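PDB 1K7J: protein yciO from Escherichia coli, which belongs to the SUA5 family and may bind double-stranded RNA, although its cellular role is not established. Local coordinates for residues A[7-12]-A[127-131]; A[52-56]-A[164-169]; A[64-70]-A[118-124]; A[180-184]-A[196-202]. One frame throughout, in Å; residues are numbered along the deposited sequence.

Overall arrangement
From the N terminus, residues 7-12 follow edge strand 3-6 and open interaction 1; residues 52-56 on helix 47-57 then open interaction 2. Interaction 3 opens and closes inside both, pairing strands 66-68 and 118-122, its centre about 6 Å from that of the chain. Residues 127-131 close interaction 1 and 164-169 close interaction 2, so these two loops cross. Interaction 4 follows in series, joining 180-184 and 196-202 at the open end of the hairpin of strands 183-186 and 193-196, at the other edge of the sheet. Interaction 3 is the hub: Gln130 bonds Arg70 O and Pro124 O, Cys54 packs on Phe65, and Thr182 packs on Arg122, whereas the other three do not touch one another.

Interaction 1. Residues A[7-12]-A[127-131]; sequences IHPDNP and PIAQA
Ile128 makes the largest contribution to this contact, reaching from the first turn of helix 127-136 into the bend of the 7-12 loop. With CG1 opposite its own carbonyl carbon (chi1 -71°) and the chain then fully extended (chi2 175°), CD1 is thrust against the loop. There CD1 lies 3.8 Å from CG2 of Ile7, which offers its short branch, and the two side chains run obliquely to each other. The same CD1 rests 3.6 Å from Ile7 O and 3.8 Å from Pro9 CA, and thus touches backbone as much as side chain. Cutting Ile128 back to an alanine is likely to open a gap under the loop and cost the Ile7 CG2 methyl its partner on the helix.

Two proline rings meet next to it at about a right angle, with Pro12 CD 3.8 Å from Pro127 CB. Further along, Pro12 CG abuts Ala131 CB at 4.0 Å, one helical turn after Pro127. Ile17 of helix 14-25 touches Ile7, Pro12 and Ala131, so loop and both helices share one apolar cluster.

On the outer side Pro9 O lies against the Pro127 ring, 3.2 Å from CB. That oxygen also accepts from water 1 at 2.8 Å, and the water in turn accepts from Ile128 N at 3.0 Å. The Ile128 amide, in the first helical turn, has no helical carbonyl before it to donate to; the water accepts from it instead and passes the link to Pro9 O, while the side chains meet through carbon alone.

Interaction 2. Residues A[52-56]-A[164-169]; sequences RICRI and LEKQVD
A salt bridge joins Arg52 to Asp169. Arg52 NH1 donates to Asp169 OD2 at 2.9 Å, meeting the syn side of that oxygen a little out of the carboxylate plane, while NH2 makes two weak, longer bonds to OD2 and OD1. Guanidinium and carboxylate are not coplanar but turned 70° apart, which fits one good bond rather than a two-pronged pair. Val29 N also donates to OD2, so that oxygen has a second donor.

Hydrogen bonds to the backbone come next. Arg52 NH2 gives a fairly straight bond (158°) to Gln167 O at 2.9 Å, approaching from above the carbonyl plane. Water 2 doubles this link, accepting from Arg52 NE at 2.9 Å and donating to Gln167 O at 2.7 Å. The single bend of the arginine, at chi3 (62°), turns the guanidinium edge toward both acceptors. A methionine in its place would probably leave the Asp169 carboxylate without its positive mate here and Gln167 O without a direct donor.

In the fold, the contact pins helix 47-57 to the loop that leads from helix 157-164 into strand 170-173 of the mixed sheet. The loop turns tightly at its start, where Leu164 O accepts from both Gln167 N and Val168 N.

The apolar part belongs to Ile56, one helical turn after Arg52. Its CD1 meets Val168 CG1 at 3.8 Å, the two side chains crossing at about a right angle, and its other branch, CG2, reaches Leu164 CD2 at 4.0 Å. Leu40 of strand 37-43 also touches Ile56.

Interaction 3. Residues A[64-70]-A[118-124]; sequences NFTLMCR and TIGMRVP
Strands 66-68 and 118-122 are parallel neighbours in the middle of the mixed sheet, with Thr66 opposite Gly120, Leu67 opposite Met121 and Met68 opposite Arg122. The bonding has the staggered parallel pattern: Leu67 N donates to Gly120 O at 2.7 Å, and Leu67 O accepts from Arg122 N at 3.0 Å. The ladder is extended at its ends by Gly120 N to Phe65 O, 2.8 Å, and by Cys69 N to Arg122 O.

On the face bearing Leu67 and Met121, packing is tight: Ile119 CD1 comes within 3.4 Å of Leu67 CG, the side chains crossing at about a right angle. Met121, a selenomethionine like Met68, curls so that CE meets Cys69 SG at 3.5 Å. Tyr78 and Leu75 of helix 72-78 cover this side.

The opposite face holds Thr66, Met68 and Arg122. Arg122 is extended from CG to NE, and Met68 lies alongside; its bends at chi2 (68°) and chi3 (71°) fold CE over one guanidinium face, 3.7 Å from Arg122 NE and off centre. Water 4 links Thr66 OG1, at 2.8 Å, with Arg122 NH1, at 3.1 Å. Ser144 OG also bonds NH1, so the group is held by polar partners as well as by the Met68 methyl over its face.

A sulfate ion, probably from the crystallisation liquor, lies near the Thr66 side chain and may mark a pocket on this face. Strand 140-144 continues the sheet beyond 66-68, and strand 97-102 beyond 118-122, as in the mixed, YrdC-like sheet of the SUA5 family, to which double-stranded RNA binding is tentatively assigned.

Interaction 4. Residues A[180-184]-A[196-202]; sequences KPTTV and REGVGDV. With SO4 (sulfate ion), chain B.
Arg196 holds Thr182 through two nitrogens: NE donates to Thr182 O at 2.9 Å (162°) and NH2 to Thr182 OG1 at 3.0 Å, both acceptors in the guanidinium plane. The remaining edge meets the sulfate: NH1 donates to its O3 at 2.8 Å and NH2 to its O1 at 3.0 Å. Pro181 CB sits over the centre of one guanidinium face, 3.5 Å above it, and Val184 CG2 covers the opposite face. A bend at chi3 (71°) swings the group into this slot.

What positions it is the hairpin. Val184 and Arg196 form a hydrogen-bonded antiparallel pair, Val184 N to Arg196 O being 2.8 Å. Beyond it, Thr183 OG1 accepts from Gly198 N at 2.7 Å and donates to Gly200 O at 2.5 Å, on a carbonyl lone pair, which ties Thr183 to two points of the 196-202 loop. Gly198 packs so closely on Pro181 O and Thr182 O that a side chain would collide.

Thr98 holds Thr182 OG1, while Ser144 and Arg57 complete the sulfate site. The ion is probably from the crystallisation liquor, but an arginine held between Pro181 and Val184, its N-H edge turned to an anion, is consistent with a phosphate-binding spot.

Interaction 1. Residues A[7-12]-A[127-131]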
loop_
_atom_site.group_PDB
_atom_site.type_symbol
_atom_site.label_atom_id
_atom_site.label_comp_id
_atom_site.label_asym_id
_atom_site.label_seq_id
_atom_site.Cartn_x
_atom_site.Cartn_y
_atom_site.Cartn_z
ATOM N N ILE A 7 10.689 -15.034 -0.815
ATOM C CA ILE A 7 11.167 -14.483 0.445
ATOM C C ILE A 7 10.393 -15.065 1.626
ATOM O O ILE A 7 9.162 -15.101 1.615
ATOM C CB ILE A 7 11.045 -12.937 0.449
ATOM C CG1 ILE A 7 11.854 -12.355 -0.717
ATOM C CG2 ILE A 7 11.538 -12.371 1.778
ATOM C CD1 ILE A 7 11.889 -10.833 -0.762
ATOM N N HIS A 8 11.121 -15.539 2.634
ATOM C CA HIS A 8 10.497 -16.108 3.827
ATOM C C HIS A 8 9.628 -15.016 4.444
ATOM O O HIS A 8 10.110 -13.934 4.759
ATOM C CB HIS A 8 11.581 -16.560 4.807
ATOM C CG HIS A 8 12.427 -17.680 4.284
ATOM N ND1 HIS A 8 13.682 -17.962 4.778
ATOM C CD2 HIS A 8 12.191 -18.593 3.312
ATOM C CE1 HIS A 8 14.184 -18.999 4.133
ATOM N NE2 HIS A 8 13.300 -19.402 3.238
ATOM N N PRO A 9 8.326 -15.290 4.625
ATOM C CA PRO A 9 7.408 -14.297 5.196
ATOM C C PRO A 9 7.581 -13.948 6.667
ATOM O O PRO A 9 7.218 -12.846 7.090
ATOM C CB PRO A 9 6.041 -14.898 4.900
ATOM C CG PRO A 9 6.300 -16.359 5.053
ATOM C CD PRO A 9 7.613 -16.541 4.309
ATOM N N ASP A 10 8.120 -14.882 7.445
ATOM C CA ASP A 10 8.324 -14.668 8.874
ATOM C C ASP A 10 9.685 -14.064 9.196
ATOM O O ASP A 10 9.822 -13.280 10.136
ATOM C CB ASP A 10 8.163 -15.992 9.632
ATOM C CG ASP A 10 8.867 -17.154 8.944
ATOM O OD1 ASP A 10 9.882 -16.926 8.252
ATOM O OD2 ASP A 10 8.407 -18.306 9.103
ATOM N N ASN A 11 10.688 -14.430 8.405
ATOM C CA ASN A 11 12.046 -13.942 8.604
ATOM C C ASN A 11 12.645 -13.672 7.226
ATOM O O ASN A 11 13.451 -14.452 6.719
ATOM C CB ASN A 11 12.865 -15.002 9.342
ATOM C CG ASN A 11 14.227 -14.499 9.754
ATOM O OD1 ASN A 11 14.341 -13.502 10.466
ATOM N ND2 ASN A 11 15.273 -15.190 9.312
ATOM N N PRO A 12 12.253 -12.552 6.602
ATOM C CA PRO A 12 12.743 -12.181 5.270
ATOM C C PRO A 12 14.255 -12.046 5.118
ATOM O O PRO A 12 14.922 -11.401 5.929
ATOM C CB PRO A 12 11.999 -10.876 4.976
ATOM C CG PRO A 12 11.754 -10.305 6.340
ATOM C CD PRO A 12 11.362 -11.511 7.147
ATOM N N PRO A 127 6.146 -8.893 8.178
ATOM C CA PRO A 127 7.600 -8.753 8.084
ATOM C C PRO A 127 8.176 -8.322 6.740
ATOM O O PRO A 127 9.058 -7.463 6.697
ATOM C CB PRO A 127 8.103 -10.129 8.512
ATOM C CG PRO A 127 7.086 -10.537 9.535
ATOM C CD PRO A 127 5.793 -10.166 8.836
ATOM N N ILE A 128 7.698 -8.901 5.643
ATOM C CA ILE A 128 8.251 -8.526 4.345
ATOM C C ILE A 128 8.004 -7.059 4.005
ATOM O O ILE A 128 8.931 -6.347 3.620
ATOM C CB ILE A 128 7.708 -9.436 3.213
ATOM C CG1 ILE A 128 8.315 -10.837 3.352
ATOM C CG2 ILE A 128 8.062 -8.858 1.846
ATOM C CD1 ILE A 128 7.771 -11.858 2.355
ATOM N N ALA A 129 6.766 -6.597 4.162
ATOM C CA ALA A 129 6.452 -5.206 3.854
ATOM C C ALA A 129 7.230 -4.272 4.777
ATOM O O ALA A 129 7.771 -3.260 4.332
ATOM C CB ALA A 129 4.953 -4.959 3.984
ATOM N N GLN A 130 7.296 -4.611 6.062
ATOM C CA GLN A 130 8.034 -3.777 7.000
ATOM C C GLN A 130 9.517 -3.722 6.635
ATOM O O GLN A 130 10.141 -2.664 6.714
ATOM C CB GLN A 130 7.861 -4.296 8.427
ATOM C CG GLN A 130 6.598 -3.782 9.110
ATOM C CD GLN A 130 6.651 -2.286 9.356
ATOM O OE1 GLN A 130 7.652 -1.767 9.846
ATOM N NE2 GLN A 130 5.570 -1.588 9.030
ATOM N N ALA A 131 10.074 -4.856 6.219
ATOM C CA ALA A 131 11.483 -4.909 5.842
ATOM C C ALA A 131 11.742 -4.042 4.609
ATOM O O ALA A 131 12.747 -3.333 4.539
ATOM C CB ALA A 131 11.905 -6.357 5.571
HETATM O O HOH W 1 5.713 -11.078 5.482
#

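Interaction 2. Residues A[52-56]-A[164-169]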
loop_
_atom_site.group_PDB
_atom_site.type_symbol
_atom_site.label_atom_id
_atom_site.label_comp_id
_atom_site.label_asym_id
_atom_site.label_seq_id
_atom_site.Cartn_x
_atom_site.Cartn_y
_atom_site.Cartn_z
ATOM N N ARG A 52 2.020 3.295 -14.525
ATOM C CA ARG A 52 1.943 1.857 -14.743
ATOM C C ARG A 52 1.046 1.192 -13.705
ATOM O O ARG A 52 0.262 0.302 -14.030
ATOM C CB ARG A 52 3.342 1.240 -14.692
ATOM C CG ARG A 52 4.213 1.599 -15.886
ATOM C CD ARG A 52 5.623 1.070 -15.711
ATOM N NE ARG A 52 5.656 -0.387 -15.625
ATOM C CZ ARG A 52 6.709 -1.081 -15.202
ATOM N NH1 ARG A 52 7.813 -0.448 -14.825
ATOM N NH2 ARG A 52 6.659 -2.406 -15.156
ATOM N N ILE A 53 1.168 1.624 -12.453
ATOM C CA ILE A 53 0.350 1.064 -11.385
ATOM C C ILE A 53 -1.119 1.432 -11.592
ATOM O O ILE A 53 -2.002 0.593 -11.419
ATOM C CB ILE A 53 0.829 1.566 -10.003
ATOM C CG1 ILE A 53 2.154 0.881 -9.642
ATOM C CG2 ILE A 53 -0.231 1.293 -8.945
ATOM C CD1 ILE A 53 2.747 1.332 -8.322
ATOM N N CYS A 54 -1.375 2.683 -11.970
ATOM C CA CYS A 54 -2.741 3.148 -12.212
ATOM C C CYS A 54 -3.461 2.235 -13.192
ATOM O O CYS A 54 -4.615 1.857 -12.978
ATOM C CB CYS A 54 -2.733 4.567 -12.788
ATOM S SG CYS A 54 -2.133 5.841 -11.675
ATOM N N ARG A 55 -2.773 1.887 -14.273
ATOM C CA ARG A 55 -3.343 1.032 -15.304
ATOM C C ARG A 55 -3.571 -0.393 -14.832
ATOM O O ARG A 55 -4.588 -1.005 -15.159
ATOM C CB ARG A 55 -2.442 1.029 -16.535
ATOM C CG ARG A 55 -2.347 2.384 -17.201
ATOM C CD ARG A 55 -1.490 2.310 -18.437
ATOM N NE ARG A 55 -1.378 3.602 -19.102
ATOM C CZ ARG A 55 -0.818 3.773 -20.296
ATOM N NH1 ARG A 55 -0.323 2.729 -20.950
ATOM N NH2 ARG A 55 -0.753 4.982 -20.832
ATOM N N ILE A 56 -2.622 -0.929 -14.076
ATOM C CA ILE A 56 -2.769 -2.285 -13.574
ATOM C C ILE A 56 -3.899 -2.337 -12.548
ATOM O O ILE A 56 -4.690 -3.281 -12.537
ATOM C CB ILE A 56 -1.464 -2.785 -12.921
ATOM C CG1 ILE A 56 -0.362 -2.892 -13.980
ATOM C CG2 ILE A 56 -1.700 -4.136 -12.266
ATOM C CD1 ILE A 56 1.006 -3.259 -13.419
ATOM N N LEU A 164 0.618 -11.087 -14.286
ATOM C CA LEU A 164 1.385 -9.853 -14.435
ATOM C C LEU A 164 2.887 -9.901 -14.681
ATOM O O LEU A 164 3.530 -8.852 -14.677
ATOM C CB LEU A 164 1.137 -8.976 -13.205
ATOM C CG LEU A 164 -0.315 -8.597 -12.914
ATOM C CD1 LEU A 164 -0.415 -7.943 -11.538
ATOM C CD2 LEU A 164 -0.821 -7.662 -13.999
ATOM N N GLU A 165 3.460 -11.075 -14.908
ATOM C CA GLU A 165 4.903 -11.122 -15.102
ATOM C C GLU A 165 5.407 -10.309 -16.296
ATOM O O GLU A 165 6.594 -10.005 -16.380
ATOM C CB GLU A 165 5.389 -12.569 -15.193
ATOM C CG GLU A 165 5.042 -13.297 -16.467
ATOM C CD GLU A 165 5.489 -14.742 -16.413
ATOM O OE1 GLU A 165 6.579 -14.999 -15.859
ATOM O OE2 GLU A 165 4.762 -15.620 -16.924
ATOM N N LYS A 166 4.510 -9.947 -17.211
ATOM C CA LYS A 166 4.903 -9.146 -18.370
ATOM C C LYS A 166 4.667 -7.659 -18.121
ATOM O O LYS A 166 5.080 -6.820 -18.922
ATOM C CB LYS A 166 4.109 -9.551 -19.618
ATOM C CG LYS A 166 4.260 -10.996 -20.045
ATOM C CD LYS A 166 3.668 -11.226 -21.435
ATOM C CE LYS A 166 2.184 -10.886 -21.482
ATOM N NZ LYS A 166 1.607 -11.086 -22.846
ATOM N N GLN A 167 4.015 -7.331 -17.008
ATOM C CA GLN A 167 3.703 -5.936 -16.708
ATOM C C GLN A 167 4.397 -5.314 -15.500
ATOM O O GLN A 167 4.332 -4.100 -15.307
ATOM C CB GLN A 167 2.188 -5.774 -16.561
ATOM C CG GLN A 167 1.403 -6.277 -17.763
ATOM C CD GLN A 167 1.914 -5.711 -19.075
ATOM O OE1 GLN A 167 1.992 -4.493 -19.255
ATOM N NE2 GLN A 167 2.264 -6.596 -20.002
ATOM N N VAL A 168 5.051 -6.134 -14.683
ATOM C CA VAL A 168 5.757 -5.616 -13.517
ATOM C C VAL A 168 7.216 -6.055 -13.560
ATOM O O VAL A 168 7.579 -6.965 -14.305
ATOM C CB VAL A 168 5.102 -6.082 -12.196
ATOM C CG1 VAL A 168 3.667 -5.575 -12.128
ATOM C CG2 VAL A 168 5.141 -7.597 -12.091
ATOM N N ASP A 169 8.050 -5.409 -12.754
ATOM C CA ASP A 169 9.476 -5.704 -12.742
ATOM C C ASP A 169 9.913 -6.728 -11.702
ATOM O O ASP A 169 10.940 -7.392 -11.859
ATOM C CB ASP A 169 10.240 -4.393 -12.571
ATOM C CG ASP A 169 9.828 -3.358 -13.600
ATOM O OD1 ASP A 169 9.886 -3.679 -14.808
ATOM O OD2 ASP A 169 9.438 -2.239 -13.214
HETATM O O HOH W 2 3.433 -1.898 -16.592
#

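Interaction 3. Residues A[64-70]-A[118-124]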
loop_
_atom_site.group_PDB
_atom_site.type_symbol
_atom_site.label_atom_id
_atom_site.label_comp_id
_atom_site.label_asym_id
_atom_site.label_seq_id
_atom_site.Cartn_x
_atom_site.Cartn_y
_atom_site.Cartn_z
ATOM N N ASN A 64 -8.397 7.095 -4.270
ATOM C CA ASN A 64 -7.108 7.492 -3.729
ATOM C C ASN A 64 -5.973 6.507 -3.950
ATOM O O ASN A 64 -6.187 5.299 -4.078
ATOM C CB ASN A 64 -7.237 7.722 -2.221
ATOM C CG ASN A 64 -8.000 8.979 -1.882
ATOM O OD1 ASN A 64 -7.451 10.078 -1.922
ATOM N ND2 ASN A 64 -9.276 8.828 -1.552
ATOM N N PHE A 65 -4.761 7.048 -4.004
ATOM C CA PHE A 65 -3.566 6.227 -4.107
ATOM C C PHE A 65 -3.324 5.853 -2.650
ATOM O O PHE A 65 -4.066 6.280 -1.764
ATOM C CB PHE A 65 -2.373 7.043 -4.608
ATOM C CG PHE A 65 -2.279 7.132 -6.097
ATOM C CD1 PHE A 65 -1.913 6.021 -6.849
ATOM C CD2 PHE A 65 -2.545 8.328 -6.752
ATOM C CE1 PHE A 65 -1.813 6.103 -8.234
ATOM C CE2 PHE A 65 -2.449 8.419 -8.134
ATOM C CZ PHE A 65 -2.082 7.304 -8.875
ATOM N N THR A 66 -2.290 5.062 -2.399
ATOM C CA THR A 66 -1.965 4.665 -1.041
ATOM C C THR A 66 -0.484 4.873 -0.795
ATOM O O THR A 66 0.336 4.635 -1.679
ATOM C CB THR A 66 -2.277 3.172 -0.794
ATOM O OG1 THR A 66 -3.683 2.944 -0.941
ATOM C CG2 THR A 66 -1.851 2.756 0.614
ATOM N N LEU A 67 -0.146 5.363 0.389
ATOM C CA LEU A 67 1.252 5.507 0.753
ATOM C C LEU A 67 1.447 4.448 1.828
ATOM O O LEU A 67 0.800 4.493 2.877
ATOM C CB LEU A 67 1.561 6.899 1.312
ATOM C CG LEU A 67 1.601 8.056 0.307
ATOM C CD1 LEU A 67 2.046 9.320 1.021
ATOM C CD2 LEU A 67 2.563 7.733 -0.835
HETATM N N MSE A 68 2.301 3.473 1.537
HETATM C CA MSE A 68 2.597 2.389 2.468
HETATM C C MSE A 68 3.686 2.944 3.389
HETATM O O MSE A 68 4.815 3.182 2.953
HETATM C CB MSE A 68 3.093 1.168 1.682
HETATM C CG MSE A 68 2.987 -0.172 2.398
HETATM SE SE MSE A 68 1.140 -0.771 2.677
HETATM C CE MSE A 68 0.614 -1.221 0.830
ATOM N N CYS A 69 3.334 3.149 4.660
ATOM C CA CYS A 69 4.243 3.738 5.642
ATOM C C CYS A 69 4.780 2.786 6.703
ATOM O O CYS A 69 4.110 1.840 7.110
ATOM C CB CYS A 69 3.549 4.907 6.342
ATOM S SG CYS A 69 2.954 6.201 5.235
ATOM N N ARG A 70 5.987 3.081 7.173
ATOM C CA ARG A 70 6.654 2.267 8.180
ATOM C C ARG A 70 5.894 2.210 9.503
ATOM O O ARG A 70 5.728 1.140 10.090
ATOM C CB ARG A 70 8.058 2.820 8.433
ATOM C CG ARG A 70 8.892 2.004 9.409
ATOM C CD ARG A 70 9.363 0.699 8.783
ATOM N NE ARG A 70 10.138 -0.103 9.727
ATOM C CZ ARG A 70 11.319 0.257 10.221
ATOM N NH1 ARG A 70 11.871 1.407 9.859
ATOM N NH2 ARG A 70 11.943 -0.528 11.092
ATOM N N THR A 118 -6.567 14.351 -1.047
ATOM C CA THR A 118 -6.368 13.265 -0.103
ATOM C C THR A 118 -5.558 12.116 -0.684
ATOM O O THR A 118 -5.280 12.066 -1.883
ATOM C CB THR A 118 -7.712 12.691 0.352
ATOM O OG1 THR A 118 -8.482 12.332 -0.803
ATOM C CG2 THR A 118 -8.474 13.711 1.183
ATOM N N ILE A 119 -5.185 11.193 0.193
ATOM C CA ILE A 119 -4.436 10.007 -0.190
ATOM C C ILE A 119 -4.579 9.007 0.954
ATOM O O ILE A 119 -4.732 9.400 2.113
ATOM C CB ILE A 119 -2.942 10.344 -0.459
ATOM C CG1 ILE A 119 -2.209 9.097 -0.963
ATOM C CG2 ILE A 119 -2.291 10.916 0.791
ATOM C CD1 ILE A 119 -0.882 9.406 -1.642
ATOM N N GLY A 120 -4.568 7.721 0.623
ATOM C CA GLY A 120 -4.711 6.697 1.640
ATOM C C GLY A 120 -3.392 6.412 2.330
ATOM O O GLY A 120 -2.360 6.278 1.671
HETATM N N MSE A 121 -3.427 6.335 3.656
HETATM C CA MSE A 121 -2.235 6.066 4.451
HETATM C C MSE A 121 -2.388 4.659 5.012
HETATM O O MSE A 121 -3.429 4.319 5.582
HETATM C CB MSE A 121 -2.113 7.096 5.572
HETATM C CG MSE A 121 -2.171 8.551 5.079
HETATM SE SE MSE A 121 -0.862 8.970 3.700
HETATM C CE MSE A 121 0.718 8.903 4.798
ATOM N N ARG A 122 -1.350 3.845 4.864
ATOM C CA ARG A 122 -1.436 2.458 5.303
ATOM C C ARG A 122 -0.138 1.927 5.898
ATOM O O ARG A 122 0.916 1.990 5.266
ATOM C CB ARG A 122 -1.857 1.620 4.094
ATOM C CG ARG A 122 -2.018 0.127 4.284
ATOM C CD ARG A 122 -2.535 -0.438 2.965
ATOM N NE ARG A 122 -2.438 -1.890 2.849
ATOM C CZ ARG A 122 -2.831 -2.565 1.775
ATOM N NH1 ARG A 122 -3.342 -1.913 0.739
ATOM N NH2 ARG A 122 -2.715 -3.887 1.734
ATOM N N VAL A 123 -0.223 1.418 7.124
ATOM C CA VAL A 123 0.931 0.845 7.809
ATOM C C VAL A 123 0.738 -0.670 7.817
ATOM O O VAL A 123 -0.156 -1.180 8.487
ATOM C CB VAL A 123 1.024 1.334 9.271
ATOM C CG1 VAL A 123 2.215 0.688 9.963
ATOM C CG2 VAL A 123 1.148 2.856 9.308
ATOM N N PRO A 124 1.567 -1.407 7.060
ATOM C CA PRO A 124 1.455 -2.868 7.005
ATOM C C PRO A 124 2.044 -3.519 8.253
ATOM O O PRO A 124 2.946 -2.968 8.876
ATOM C CB PRO A 124 2.228 -3.217 5.741
ATOM C CG PRO A 124 3.344 -2.220 5.767
ATOM C CD PRO A 124 2.654 -0.926 6.185
HETATM O O HOH W 3 -4.705 9.941 -3.819
HETATM O O HOH W 4 -4.795 0.768 0.491
#

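Interaction 4. Residues A[180-184]-A[196-202]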
loop_
_atom_site.group_PDB
_atom_site.type_symbol
_atom_site.label_atom_id
_atom_site.label_comp_id
_atom_site.label_asym_id
_atom_site.label_seq_id
_atom_site.Cartn_x
_atom_site.Cartn_y
_atom_site.Cartn_z
ATOM N N LYS A 180 -9.204 -10.718 1.503
ATOM C CA LYS A 180 -9.987 -9.606 2.029
ATOM C C LYS A 180 -9.064 -8.391 2.088
ATOM O O LYS A 180 -7.983 -8.454 2.670
ATOM C CB LYS A 180 -10.516 -9.935 3.429
ATOM C CG LYS A 180 -11.435 -8.863 4.007
ATOM C CD LYS A 180 -11.933 -9.222 5.400
ATOM C CE LYS A 180 -12.844 -10.438 5.381
ATOM N NZ LYS A 180 -13.329 -10.777 6.754
ATOM N N PRO A 181 -9.474 -7.272 1.475
ATOM C CA PRO A 181 -8.651 -6.058 1.477
ATOM C C PRO A 181 -8.731 -5.322 2.809
ATOM O O PRO A 181 -9.454 -5.736 3.715
ATOM C CB PRO A 181 -9.246 -5.249 0.332
ATOM C CG PRO A 181 -10.708 -5.569 0.458
ATOM C CD PRO A 181 -10.698 -7.074 0.677
ATOM N N THR A 182 -7.974 -4.237 2.932
ATOM C CA THR A 182 -7.999 -3.451 4.158
ATOM C C THR A 182 -9.346 -2.759 4.317
ATOM O O THR A 182 -10.088 -2.566 3.349
ATOM C CB THR A 182 -6.953 -2.317 4.151
ATOM O OG1 THR A 182 -7.211 -1.452 3.039
ATOM C CG2 THR A 182 -5.542 -2.864 4.064
ATOM N N THR A 183 -9.662 -2.398 5.552
ATOM C CA THR A 183 -10.873 -1.644 5.807
ATOM C C THR A 183 -10.409 -0.217 5.553
ATOM O O THR A 183 -9.368 0.205 6.069
ATOM C CB THR A 183 -11.333 -1.809 7.257
ATOM O OG1 THR A 183 -11.942 -3.097 7.398
ATOM C CG2 THR A 183 -12.330 -0.716 7.643
ATOM N N VAL A 184 -11.154 0.512 4.733
ATOM C CA VAL A 184 -10.783 1.882 4.409
ATOM C C VAL A 184 -11.665 2.851 5.179
ATOM O O VAL A 184 -12.891 2.811 5.071
ATOM C CB VAL A 184 -10.923 2.146 2.893
ATOM C CG1 VAL A 184 -10.498 3.571 2.567
ATOM C CG2 VAL A 184 -10.075 1.149 2.114
ATOM N N ARG A 196 -14.735 1.253 2.831
ATOM C CA ARG A 196 -14.722 -0.162 2.482
ATOM C C ARG A 196 -14.567 -1.014 3.728
ATOM O O ARG A 196 -13.700 -0.752 4.561
ATOM C CB ARG A 196 -13.567 -0.480 1.531
ATOM C CG ARG A 196 -13.451 -1.966 1.198
ATOM C CD ARG A 196 -12.377 -2.229 0.151
ATOM N NE ARG A 196 -11.026 -2.041 0.677
ATOM C CZ ARG A 196 -9.973 -1.737 -0.076
ATOM N NH1 ARG A 196 -10.117 -1.584 -1.386
ATOM N NH2 ARG A 196 -8.779 -1.581 0.480
ATOM N N GLU A 197 -15.409 -2.032 3.870
ATOM C CA GLU A 197 -15.277 -2.908 5.021
ATOM C C GLU A 197 -14.381 -4.074 4.621
ATOM O O GLU A 197 -14.718 -4.853 3.729
ATOM C CB GLU A 197 -16.637 -3.423 5.500
ATOM C CG GLU A 197 -16.517 -4.393 6.671
ATOM C CD GLU A 197 -17.772 -4.466 7.519
ATOM O OE1 GLU A 197 -18.882 -4.360 6.957
ATOM O OE2 GLU A 197 -17.644 -4.645 8.752
ATOM N N GLY A 198 -13.231 -4.170 5.279
ATOM C CA GLY A 198 -12.285 -5.231 4.992
ATOM C C GLY A 198 -11.849 -5.963 6.248
ATOM O O GLY A 198 -12.657 -6.209 7.145
ATOM N N VAL A 199 -10.566 -6.296 6.324
ATOM C CA VAL A 199 -10.031 -7.026 7.469
ATOM C C VAL A 199 -10.230 -6.313 8.804
ATOM O O VAL A 199 -10.643 -6.933 9.784
ATOM C CB VAL A 199 -8.517 -7.319 7.293
ATOM C CG1 VAL A 199 -7.995 -8.125 8.489
ATOM C CG2 VAL A 199 -8.284 -8.089 6.003
ATOM N N GLY A 200 -9.937 -5.016 8.841
ATOM C CA GLY A 200 -10.076 -4.263 10.076
ATOM C C GLY A 200 -11.495 -4.045 10.572
ATOM O O GLY A 200 -12.407 -3.795 9.789
ATOM N N ASP A 201 -11.672 -4.138 11.887
ATOM C CA ASP A 201 -12.977 -3.942 12.517
ATOM C C ASP A 201 -13.425 -2.494 12.297
ATOM O O ASP A 201 -12.660 -1.561 12.532
ATOM C CB ASP A 201 -12.854 -4.241 14.017
ATOM C CG ASP A 201 -14.188 -4.208 14.750
ATOM O OD1 ASP A 201 -15.242 -3.985 14.121
ATOM O OD2 ASP A 201 -14.170 -4.412 15.982
ATOM N N VAL A 202 -14.660 -2.301 11.844
ATOM C CA VAL A 202 -15.158 -0.947 11.607
ATOM C C VAL A 202 -15.698 -0.279 12.870
ATOM O O VAL A 202 -15.772 0.948 12.954
ATOM C CB VAL A 202 -16.285 -0.933 10.541
ATOM C CG1 VAL A 202 -15.762 -1.477 9.220
ATOM C CG2 VAL A 202 -17.477 -1.753 11.019
HETATM S S SO4 B . -6.950 0.266 -2.452
HETATM O O1 SO4 B . -6.633 -0.488 -1.225
HETATM O O2 SO4 B . -5.956 -0.035 -3.494
HETATM O O3 SO4 B . -8.292 -0.120 -2.937
HETATM O O4 SO4 B . -6.931 1.709 -2.152
#